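Local coordinates for malonyl CoA:acyl carrier protein malonyltransferase (PDB 1NM2), which probably transfers the malonyl group of malonyl-CoA to holo-acyl carrier protein, supplying malonyl-ACP for fatty acid biosynthesis, at residues 151-156 / 167-172. Residues are numbered along the deposited sequence; the frame is centred on the assembly and turned at random.
Sequences AHLERL and GQIVAA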
# COMPACT_ATOMS: atom_id res chain seq x y z
N ALA A 151 19.91 -12.69 3.89
CA ALA A 151 20.55 -13.78 4.61
C ALA A 151 21.00 -13.33 6.00
O ALA A 151 20.76 -14.01 6.99
CB ALA A 151 21.76 -14.29 3.81
N HIS A 152 21.64 -12.17 6.06
CA HIS A 152 22.14 -11.62 7.32
C HIS A 152 21.02 -11.28 8.31
O HIS A 152 21.03 -11.75 9.44
CB HIS A 152 22.98 -10.37 7.05
CG HIS A 152 23.64 -9.81 8.28
ND1 HIS A 152 24.84 -10.29 8.77
CD2 HIS A 152 23.24 -8.84 9.14
CE1 HIS A 152 25.16 -9.63 9.87
NE2 HIS A 152 24.21 -8.74 10.11
N LEU A 153 20.07 -10.45 7.89
CA LEU A 153 18.98 -10.07 8.78
C LEU A 153 18.20 -11.28 9.27
O LEU A 153 17.82 -11.35 10.44
CB LEU A 153 18.04 -9.06 8.10
CG LEU A 153 17.20 -9.52 6.91
CD1 LEU A 153 15.89 -10.10 7.42
CD2 LEU A 153 16.94 -8.33 6.00
N GLU A 154 17.96 -12.25 8.39
CA GLU A 154 17.23 -13.45 8.78
C GLU A 154 18.03 -14.27 9.78
O GLU A 154 17.46 -14.86 10.70
CB GLU A 154 16.90 -14.31 7.55
CG GLU A 154 15.94 -13.65 6.59
CD GLU A 154 15.48 -14.58 5.48
OE1 GLU A 154 16.33 -15.28 4.89
OE2 GLU A 154 14.27 -14.59 5.19
N ARG A 155 19.35 -14.29 9.61
CA ARG A 155 20.21 -15.03 10.53
C ARG A 155 20.12 -14.41 11.91
O ARG A 155 20.30 -15.09 12.92
CB ARG A 155 21.66 -14.99 10.06
CG ARG A 155 22.13 -16.25 9.35
CD ARG A 155 23.64 -16.19 9.18
NE ARG A 155 24.29 -15.98 10.47
CZ ARG A 155 25.22 -15.06 10.70
NH1 ARG A 155 25.61 -14.25 9.73
NH2 ARG A 155 25.76 -14.95 11.91
N LEU A 156 19.86 -13.10 11.96
CA LEU A 156 19.74 -12.40 13.22
C LEU A 156 18.34 -12.52 13.79
O LEU A 156 18.05 -12.02 14.87
CB LEU A 156 20.11 -10.92 13.06
CG LEU A 156 21.58 -10.56 13.26
CD1 LEU A 156 22.47 -11.46 12.40
CD2 LEU A 156 21.79 -9.09 12.90
N GLY A 167 16.55 -3.27 -5.47
CA GLY A 167 17.45 -3.68 -4.40
C GLY A 167 17.05 -3.25 -2.99
O GLY A 167 17.80 -3.48 -2.04
N GLN A 168 15.88 -2.64 -2.84
CA GLN A 168 15.42 -2.17 -1.54
C GLN A 168 14.86 -3.26 -0.63
O GLN A 168 14.01 -4.06 -1.04
CB GLN A 168 14.39 -1.05 -1.72
CG GLN A 168 15.02 0.30 -2.05
CD GLN A 168 13.99 1.37 -2.33
OE1 GLN A 168 12.90 1.38 -1.74
NE2 GLN A 168 14.33 2.30 -3.23
N ILE A 169 15.33 -3.27 0.62
CA ILE A 169 14.92 -4.25 1.62
C ILE A 169 14.55 -3.59 2.96
O ILE A 169 15.26 -2.71 3.46
CB ILE A 169 16.07 -5.26 1.93
CG1 ILE A 169 16.50 -6.01 0.66
CG2 ILE A 169 15.62 -6.23 3.01
CD1 ILE A 169 15.52 -7.05 0.18
N VAL A 170 13.44 -4.02 3.55
CA VAL A 170 13.03 -3.51 4.85
C VAL A 170 12.99 -4.69 5.82
O VAL A 170 12.30 -5.69 5.57
CB VAL A 170 11.63 -2.87 4.82
CG1 VAL A 170 11.23 -2.46 6.23
CG2 VAL A 170 11.62 -1.66 3.90
N ALA A 171 13.73 -4.58 6.91
CA ALA A 171 13.78 -5.64 7.91
C ALA A 171 12.76 -5.34 9.01
O ALA A 171 12.46 -4.19 9.28
CB ALA A 171 15.19 -5.72 8.52
N ALA A 172 12.24 -6.40 9.63
CA ALA A 172 11.26 -6.25 10.69
C ALA A 172 11.42 -7.34 11.74
O ALA A 172 11.75 -8.48 11.42
CB ALA A 172 9.85 -6.29 10.11
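L153 reaches from helix 146-155 with one methyl, CD2, and sets it over two neighbouring inward-facing positions of strand 168-172. Its CD2 lies 3.9 Å from CG2 of I169 and 4.0 Å from CB of A171, so a single leucine branch meets both residues, while the intervening V170 points its CB to the other face of the sheet. The leucine CG sits between the backbone N and the carbonyl carbon (chi1 67°), a position seldom used by leucine in a helix, and from there CD2 is turned to the strand. On the strand, I169 offers its CG2 branch, held anti to its own N, and the two branched side chains meet at a slant. The CA atoms of L153 and A171 are 6.9 Å apart, the nearest CA pair of the two segments, and only a methyl stands on the strand side. Such helix-on-sheet packing belongs here to the smaller subdomain of the acyltransferase, a ferredoxin-like lobe in which helices 146-155 and 175-183 cover one face of four antiparallel strands, apart from the alpha/beta hydrolase-like core. I169 and A171 hydrogen-bond through their backbones to L141 and S139 on one side, V170 to N162 on the other. L141, L158 and P160 add further apolar contacts to L153, and L181 of the second helix touches A171.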